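Local coordinates for protein putative isomerase (Streptomyces coelicolor A3, PDB 2OQH) that probably acts as an isomerase or sugar-acid dehydratase of the enolase superfamily, perhaps converting D-glucarate to 5-dehydro-4-deoxy-D-glucarate, at residues 145-148 / 149-153; 281-284 / 285-289; 304-307 / 308-312. All blocks are in the same frame, centred on the assembly; numbering follows the deposited sequence.

Contact 1: residues 145-148 / 149-153; sequences ADLP and KAMAE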
ATOM      1  N   ALA A 145       0.013  28.113 -16.960  1.00 25.29           N
ATOM      2  CA  ALA A 145       1.110  28.093 -17.929  1.00 23.86           C
ATOM      3  C   ALA A 145       2.474  27.797 -17.305  1.00 23.17           C
ATOM      4  O   ALA A 145       3.394  27.334 -17.987  1.00 23.02           O
ATOM      5  CB  ALA A 145       1.166  29.422 -18.685  1.00 24.55           C
ATOM      6  N   ASP A 146       2.607  28.063 -16.010  1.00 23.79           N
ATOM      7  CA  ASP A 146       3.870  27.829 -15.318  1.00 24.10           C
ATOM      8  C   ASP A 146       3.908  26.534 -14.509  1.00 23.02           C
ATOM      9  O   ASP A 146       4.987  26.056 -14.150  1.00 23.10           O
ATOM     10  CB  ASP A 146       4.192  29.000 -14.388  1.00 25.98           C
ATOM     11  CG  ASP A 146       4.423  30.295 -15.138  1.00 28.50           C
ATOM     12  OD1 ASP A 146       5.066  30.260 -16.211  1.00 29.89           O
ATOM     13  OD2 ASP A 146       3.975  31.351 -14.649  1.00 30.88           O
ATOM     14  N   LEU A 147       2.737  25.971 -14.225  1.00 22.03           N
ATOM     15  CA  LEU A 147       2.646  24.733 -13.442  1.00 21.53           C
ATOM     16  C   LEU A 147       3.543  23.586 -13.949  1.00 21.29           C
ATOM     17  O   LEU A 147       4.204  22.911 -13.157  1.00 21.96           O
ATOM     18  CB  LEU A 147       1.179  24.274 -13.368  1.00 19.52           C
ATOM     19  CG  LEU A 147       0.883  22.995 -12.576  1.00 20.05           C
ATOM     20  CD1 LEU A 147       1.493  23.092 -11.187  1.00 20.40           C
ATOM     21  CD2 LEU A 147      -0.636  22.777 -12.490  1.00 19.01           C
ATOM     22  N   PRO A 148       3.574  23.344 -15.270  1.00 22.00           N
ATOM     23  CA  PRO A 148       4.416  22.264 -15.802  1.00 21.94           C
ATOM     24  C   PRO A 148       5.900  22.379 -15.451  1.00 22.24           C
ATOM     25  O   PRO A 148       6.503  21.426 -14.957  1.00 22.42           O
ATOM     26  CB  PRO A 148       4.161  22.347 -17.299  1.00 21.92           C
ATOM     27  CG  PRO A 148       2.708  22.705 -17.340  1.00 22.37           C
ATOM     28  CD  PRO A 148       2.640  23.822 -16.306  1.00 22.34           C
ATOM     29  N   LYS A 149       6.492  23.540 -15.715  1.00 22.73           N
ATOM     30  CA  LYS A 149       7.909  23.773 -15.413  1.00 21.75           C
ATOM     31  C   LYS A 149       8.141  23.681 -13.906  1.00 21.36           C
ATOM     32  O   LYS A 149       9.152  23.140 -13.443  1.00 21.26           O
ATOM     33  CB  LYS A 149       8.322  25.166 -15.897  1.00 23.70           C
ATOM     34  CG  LYS A 149       9.833  25.405 -15.998  1.00 25.77           C
ATOM     35  CD  LYS A 149      10.108  26.885 -16.295  1.00 27.89           C
ATOM     36  CE  LYS A 149      11.483  27.108 -16.900  1.00 29.83           C
ATOM     37  NZ  LYS A 149      11.576  26.474 -18.249  1.00 32.89           N
ATOM     38  N   ALA A 150       7.196  24.219 -13.147  1.00 19.89           N
ATOM     39  CA  ALA A 150       7.282  24.216 -11.695  1.00 20.80           C
ATOM     40  C   ALA A 150       7.351  22.794 -11.155  1.00 20.60           C
ATOM     41  O   ALA A 150       8.178  22.488 -10.294  1.00 19.78           O
ATOM     42  CB  ALA A 150       6.076  24.946 -11.103  1.00 19.68           C
HETATM   43  N   MSE A 151       6.478  21.931 -11.667  1.00 20.71           N
HETATM   44  CA  MSE A 151       6.427  20.539 -11.239  1.00 20.42           C
HETATM   45  C   MSE A 151       7.693  19.794 -11.649  1.00 19.98           C
HETATM   46  O   MSE A 151       8.223  19.007 -10.874  1.00 20.42           O
HETATM   47  CB  MSE A 151       5.197  19.847 -11.840  1.00 22.18           C
HETATM   48  CG  MSE A 151       3.854  20.423 -11.397  1.00 25.16           C
HETATM   49 SE   MSE A 151       3.437  20.080  -9.523  1.00 32.16          SE
HETATM   50  CE  MSE A 151       2.837  18.240  -9.705  1.00 31.50           C
ATOM     51  N   ALA A 152       8.179  20.049 -12.861  1.00 19.60           N
ATOM     52  CA  ALA A 152       9.385  19.395 -13.359  1.00 20.36           C
ATOM     53  C   ALA A 152      10.584  19.726 -12.469  1.00 20.73           C
ATOM     54  O   ALA A 152      11.395  18.854 -12.154  1.00 21.53           O
ATOM     55  CB  ALA A 152       9.654  19.827 -14.792  1.00 19.75           C
ATOM     56  N   GLU A 153      10.699  20.993 -12.074  1.00 21.49           N
ATOM     57  CA  GLU A 153      11.787  21.420 -11.197  1.00 21.09           C
ATOM     58  C   GLU A 153      11.670  20.698  -9.860  1.00 19.78           C
ATOM     59  O   GLU A 153      12.656  20.188  -9.333  1.00 19.33           O
ATOM     60  CB  GLU A 153      11.725  22.929 -10.966  1.00 22.53           C
ATOM     61  CG  GLU A 153      12.456  23.748 -12.012  1.00 27.42           C
ATOM     62  CD  GLU A 153      12.139  25.225 -11.906  1.00 29.95           C
ATOM     63  OE1 GLU A 153      12.180  25.774 -10.780  1.00 32.25           O
ATOM     64  OE2 GLU A 153      11.846  25.838 -12.952  1.00 31.96           O
TER
HETATM   65  O   HOH W   1       5.666  25.648 -17.615  1.00 28.87           O
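Ala150 N donates to Asp146 O at 3.0 Å, one of three successive i to i+4 bonds that join the segments. In the other two, Met151 N gives its hydrogen to Leu147 O at 2.9 Å, and Ala152 N to Pro148 O. Lys149 N has a water as its acceptor, and the same water donates to Ala145 O, so a single bridge ties the incoming chain to this turn. Pro148 suits its place early in the helix, because a ring nitrogen without a hydrogen costs little there.

Among the side chains, Leu147 and selenomethionine Met151 lie alongside each other and point the same way, with Leu147 CD1 3.6 Å from Met151 CG. Met151 CG stands beside its own backbone N (chi1 -63°), which brings it back over the preceding turn, 3.1 Å from Leu147 O; further bends, at chi2 and chi3, lead its end away from that turn and toward helix 175-188. Ala150 CB rests against Asp146 O at 3.4 Å.

In the beta-alpha-beta unit 127-134, 147-162, 166-170, Pro148, Met151 and Ala152 pack on helix 175-188 through Ala180, Ile181 and Ala184, while Leu147 and Ala150 touch Ala139 in a loop.

Contact 2: residues 281-284 / 285-289; sequences KALA and AHCET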
ATOM      1  N   LYS A 281      -0.039 -12.695  -0.842  1.00  9.49           N
ATOM      2  CA  LYS A 281       0.869 -13.670  -1.452  1.00  9.57           C
ATOM      3  C   LYS A 281       0.066 -14.409  -2.524  1.00 10.39           C
ATOM      4  O   LYS A 281       0.585 -14.752  -3.585  1.00 10.61           O
ATOM      5  CB  LYS A 281       1.375 -14.680  -0.418  1.00 12.05           C
ATOM      6  CG  LYS A 281       2.270 -14.095   0.667  1.00 13.41           C
ATOM      7  CD  LYS A 281       3.627 -13.711   0.113  1.00 14.81           C
ATOM      8  CE  LYS A 281       4.429 -14.944  -0.279  1.00 14.83           C
ATOM      9  NZ  LYS A 281       5.821 -14.585  -0.644  1.00 15.50           N
ATOM     10  N   ALA A 282      -1.207 -14.654  -2.231  1.00  9.26           N
ATOM     11  CA  ALA A 282      -2.091 -15.336  -3.170  1.00  9.97           C
ATOM     12  C   ALA A 282      -2.224 -14.495  -4.442  1.00 10.26           C
ATOM     13  O   ALA A 282      -2.099 -15.002  -5.559  1.00 11.63           O
ATOM     14  CB  ALA A 282      -3.459 -15.548  -2.537  1.00  9.70           C
ATOM     15  N   LEU A 283      -2.472 -13.203  -4.257  1.00  9.66           N
ATOM     16  CA  LEU A 283      -2.620 -12.289  -5.378  1.00 10.65           C
ATOM     17  C   LEU A 283      -1.370 -12.287  -6.253  1.00 11.09           C
ATOM     18  O   LEU A 283      -1.460 -12.205  -7.483  1.00  9.99           O
ATOM     19  CB  LEU A 283      -2.918 -10.877  -4.863  1.00 12.03           C
ATOM     20  CG  LEU A 283      -3.140  -9.767  -5.895  1.00 12.80           C
ATOM     21  CD1 LEU A 283      -4.111 -10.229  -6.980  1.00 13.82           C
ATOM     22  CD2 LEU A 283      -3.673  -8.527  -5.181  1.00 12.50           C
ATOM     23  N   ALA A 284      -0.202 -12.382  -5.623  1.00 10.08           N
ATOM     24  CA  ALA A 284       1.054 -12.398  -6.364  1.00 10.16           C
ATOM     25  C   ALA A 284       1.056 -13.622  -7.277  1.00 10.18           C
ATOM     26  O   ALA A 284       1.469 -13.552  -8.437  1.00 10.80           O
ATOM     27  CB  ALA A 284       2.234 -12.450  -5.399  1.00  8.83           C
ATOM     28  N   ALA A 285       0.588 -14.746  -6.745  1.00  8.85           N
ATOM     29  CA  ALA A 285       0.523 -15.970  -7.532  1.00  9.58           C
ATOM     30  C   ALA A 285      -0.410 -15.746  -8.729  1.00  9.02           C
ATOM     31  O   ALA A 285      -0.072 -16.087  -9.862  1.00  6.56           O
ATOM     32  CB  ALA A 285       0.011 -17.125  -6.667  1.00  8.93           C
ATOM     33  N   HIS A 286      -1.583 -15.170  -8.464  1.00  9.20           N
ATOM     34  CA  HIS A 286      -2.559 -14.888  -9.517  1.00  8.03           C
ATOM     35  C   HIS A 286      -1.954 -14.025 -10.623  1.00  9.74           C
ATOM     36  O   HIS A 286      -2.180 -14.270 -11.808  1.00  9.98           O
ATOM     37  CB  HIS A 286      -3.790 -14.170  -8.946  1.00  9.82           C
ATOM     38  CG  HIS A 286      -4.771 -15.077  -8.260  1.00  9.57           C
ATOM     39  ND1 HIS A 286      -4.446 -15.833  -7.155  1.00  9.70           N
ATOM     40  CD2 HIS A 286      -6.085 -15.305  -8.497  1.00  8.50           C
ATOM     41  CE1 HIS A 286      -5.519 -16.484  -6.739  1.00 10.74           C
ATOM     42  NE2 HIS A 286      -6.528 -16.181  -7.536  1.00 10.66           N
ATOM     43  N   CYS A 287      -1.193 -13.006 -10.239  1.00  9.38           N
ATOM     44  CA  CYS A 287      -0.580 -12.128 -11.228  1.00 10.61           C
ATOM     45  C   CYS A 287       0.421 -12.847 -12.136  1.00  9.93           C
ATOM     46  O   CYS A 287       0.463 -12.596 -13.343  1.00  9.96           O
ATOM     47  CB  CYS A 287       0.106 -10.949 -10.544  1.00  9.43           C
ATOM     48  SG  CYS A 287      -1.039  -9.782  -9.811  1.00 10.05           S
ATOM     49  N   GLU A 288       1.232 -13.724 -11.558  1.00  8.45           N
ATOM     50  CA  GLU A 288       2.211 -14.455 -12.353  1.00 10.79           C
ATOM     51  C   GLU A 288       1.504 -15.397 -13.324  1.00 10.46           C
ATOM     52  O   GLU A 288       1.916 -15.537 -14.472  1.00 10.13           O
ATOM     53  CB  GLU A 288       3.149 -15.256 -11.450  1.00 13.89           C
ATOM     54  CG  GLU A 288       3.930 -14.403 -10.464  1.00 19.17           C
ATOM     55  CD  GLU A 288       4.985 -15.200  -9.721  1.00 23.32           C
ATOM     56  OE1 GLU A 288       4.679 -16.328  -9.282  1.00 27.11           O
ATOM     57  OE2 GLU A 288       6.116 -14.695  -9.569  1.00 25.96           O
ATOM     58  N   THR A 289       0.437 -16.034 -12.857  1.00  8.84           N
ATOM     59  CA  THR A 289      -0.319 -16.967 -13.687  1.00  9.10           C
ATOM     60  C   THR A 289      -0.920 -16.261 -14.895  1.00  9.81           C
ATOM     61  O   THR A 289      -0.954 -16.808 -15.995  1.00 10.41           O
ATOM     62  CB  THR A 289      -1.462 -17.629 -12.883  1.00  9.36           C
ATOM     63  OG1 THR A 289      -0.904 -18.404 -11.815  1.00  9.46           O
ATOM     64  CG2 THR A 289      -2.308 -18.541 -13.784  1.00  9.03           C
TER
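His286 reaches back one turn to Ala282 and can be followed outward from its CB, which lies 3.4 Å from Leu283 O. With chi1 at -79°, CG swings beside its own backbone N, 3.8 Å from Ala282 O, and the ring turns back along the helix. ND1, the ring atom closest to that carbonyl, donates to Ala282 O at 3.0 Å, with an N-H...O angle of 149°; CE1 beyond it is 3.9 Å from Ala282 O. ND1 approaches from above the carbonyl plane, 58° out of it, whereas His286 N reaches Ala282 O in that plane at 3.0 Å. One carbonyl is thus gripped twice by one residue. The ring meets Phe255 edge-to-face and also contacts Phe252. A leucine here would probably leave Ala282 O without its second bond and Phe255 without its polar ring neighbour.

Next along, Glu288 CG lies 3.3 Å from Ala284 O, and Leu283 CD1 4.2 Å from Cys287 SG on the buried side.

That side of helix 277-289, a helix of the enolase-type TIM barrel, packs on Met294 of strand 293-296. A turn into the helix, Lys281 NZ bonds to Ser315 OG ending helix 303-315, to Thr316 OG1, and to Leu120 O just beyond helix 116-119.

Contact 3: residues 304-307 / 308-312; sequences IATA and AHLAV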
ATOM      1  N   ILE A 304       4.836  -0.121  11.604  1.00 19.45           N
ATOM      2  CA  ILE A 304       4.374  -1.499  11.722  1.00 18.99           C
ATOM      3  C   ILE A 304       3.800  -2.001  10.392  1.00 17.07           C
ATOM      4  O   ILE A 304       4.201  -3.053   9.896  1.00 16.80           O
ATOM      5  CB  ILE A 304       3.315  -1.630  12.836  1.00 19.01           C
ATOM      6  CG1 ILE A 304       3.926  -1.209  14.178  1.00 21.09           C
ATOM      7  CG2 ILE A 304       2.816  -3.073  12.924  1.00 18.70           C
ATOM      8  CD1 ILE A 304       2.926  -1.179  15.327  1.00 22.38           C
ATOM      9  N   ALA A 305       2.885  -1.231   9.812  1.00 16.16           N
ATOM     10  CA  ALA A 305       2.262  -1.603   8.545  1.00 16.64           C
ATOM     11  C   ALA A 305       3.301  -1.755   7.436  1.00 17.02           C
ATOM     12  O   ALA A 305       3.287  -2.743   6.690  1.00 18.05           O
ATOM     13  CB  ALA A 305       1.219  -0.568   8.154  1.00 14.44           C
ATOM     14  N   THR A 306       4.200  -0.780   7.328  1.00 15.86           N
ATOM     15  CA  THR A 306       5.242  -0.826   6.314  1.00 16.91           C
ATOM     16  C   THR A 306       6.113  -2.067   6.498  1.00 17.20           C
ATOM     17  O   THR A 306       6.544  -2.682   5.526  1.00 17.90           O
ATOM     18  CB  THR A 306       6.146   0.424   6.371  1.00 17.29           C
ATOM     19  OG1 THR A 306       5.370   1.588   6.069  1.00 18.22           O
ATOM     20  CG2 THR A 306       7.282   0.309   5.367  1.00 18.62           C
ATOM     21  N   ALA A 307       6.368  -2.431   7.752  1.00 17.28           N
ATOM     22  CA  ALA A 307       7.179  -3.605   8.059  1.00 17.19           C
ATOM     23  C   ALA A 307       6.527  -4.869   7.482  1.00 16.36           C
ATOM     24  O   ALA A 307       7.205  -5.730   6.921  1.00 17.18           O
ATOM     25  CB  ALA A 307       7.348  -3.739   9.574  1.00 17.22           C
ATOM     26  N   ALA A 308       5.210  -4.973   7.625  1.00 15.47           N
ATOM     27  CA  ALA A 308       4.480  -6.123   7.103  1.00 15.33           C
ATOM     28  C   ALA A 308       4.627  -6.158   5.577  1.00 15.51           C
ATOM     29  O   ALA A 308       4.870  -7.210   4.991  1.00 15.42           O
ATOM     30  CB  ALA A 308       3.017  -6.030   7.495  1.00 14.11           C
ATOM     31  N   HIS A 309       4.488  -4.998   4.942  1.00 14.14           N
ATOM     32  CA  HIS A 309       4.616  -4.912   3.492  1.00 13.94           C
ATOM     33  C   HIS A 309       6.015  -5.291   3.009  1.00 13.51           C
ATOM     34  O   HIS A 309       6.167  -5.968   1.991  1.00 13.04           O
ATOM     35  CB  HIS A 309       4.268  -3.501   3.012  1.00 14.54           C
ATOM     36  CG  HIS A 309       2.810  -3.302   2.738  1.00 17.41           C
ATOM     37  ND1 HIS A 309       1.910  -4.346   2.716  1.00 18.72           N
ATOM     38  CD2 HIS A 309       2.109  -2.192   2.412  1.00 16.91           C
ATOM     39  CE1 HIS A 309       0.716  -3.888   2.382  1.00 17.96           C
ATOM     40  NE2 HIS A 309       0.811  -2.584   2.193  1.00 19.89           N
ATOM     41  N   LEU A 310       7.031  -4.858   3.752  1.00 12.40           N
ATOM     42  CA  LEU A 310       8.413  -5.152   3.400  1.00 12.42           C
ATOM     43  C   LEU A 310       8.677  -6.652   3.426  1.00 12.86           C
ATOM     44  O   LEU A 310       9.441  -7.158   2.611  1.00 13.03           O
ATOM     45  CB  LEU A 310       9.368  -4.428   4.359  1.00 12.55           C
ATOM     46  CG  LEU A 310       9.328  -2.907   4.213  1.00 12.33           C
ATOM     47  CD1 LEU A 310      10.141  -2.224   5.318  1.00 14.62           C
ATOM     48  CD2 LEU A 310       9.876  -2.549   2.843  1.00 14.07           C
ATOM     49  N   ALA A 311       8.047  -7.357   4.364  1.00 13.38           N
ATOM     50  CA  ALA A 311       8.217  -8.806   4.459  1.00 13.21           C
ATOM     51  C   ALA A 311       7.603  -9.458   3.222  1.00 13.34           C
ATOM     52  O   ALA A 311       8.145 -10.411   2.668  1.00 13.52           O
ATOM     53  CB  ALA A 311       7.545  -9.341   5.723  1.00 13.40           C
ATOM     54  N   VAL A 312       6.468  -8.927   2.784  1.00 13.57           N
ATOM     55  CA  VAL A 312       5.814  -9.477   1.612  1.00 13.65           C
ATOM     56  C   VAL A 312       6.661  -9.244   0.367  1.00 13.74           C
ATOM     57  O   VAL A 312       6.946 -10.181  -0.372  1.00 14.89           O
ATOM     58  CB  VAL A 312       4.417  -8.873   1.424  1.00 14.12           C
ATOM     59  CG1 VAL A 312       3.790  -9.395   0.137  1.00 12.26           C
ATOM     60  CG2 VAL A 312       3.538  -9.250   2.615  1.00 14.19           C
TER
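Thr306 and Leu310, one helical turn apart, meet through methyl groups: Thr306 CG2 lies 3.8 Å from Leu310 CD1, and the two side chains run at a slant to each other. The threonine sets this up by placing CG2 opposite its backbone N, while OG1 stays beside that N (chi1 -64°). Its polar and apolar branches are therefore both used, the hydroxyl bonded back to the carbonyl of Leu302, just ahead of the helix, and the methyl on the leucine. Leu310 keeps CG on the side of its own N (chi1 -67°), which brings CG to 3.1 Å from Thr306 O, close beside the bond that Leu310 N makes to Thr306 O at 2.8 Å.

His309 goes another way. Its CB rests 3.5 Å from Thr306 O, and chi1 of -88°, with CG beside its own N, carries the ring to that of Tyr272. The hydroxyl of Tyr272 bonds to Ala305 O, which also takes His309 N at 3.1 Å.

Helix 303-315 of the barrel domain is enclosed on several sides: Thr306 and Leu310 pack on strand 344-346, Ala308 and His309 on helix 271-274, while helix 116-119, touching Ala311, and Glu49, accepting from Ala305 N, belong to the N-terminal family domain.

In the fold
All three contacts are helical turns, on three different helices of the barrel domain. Contact 1, with its centre 28 Å from that of the chain, lies in the early part of a helix, partly buried, helped by water and packed against a neighbouring barrel helix. Contact 2 lies on an amphipathic turn, its apolar side on a barrel strand and its other side more open, with polar and aromatic links. Contact 3 lies deepest, its touching residues all buried, and its alanine-rich turn meets partners from several elements. Contacts 2 and 3 come within about 4 Å at their nearest atoms without touching, whereas the nearest atoms of contact 1 are about 28 Å from contact 2 and about 23 Å from contact 3.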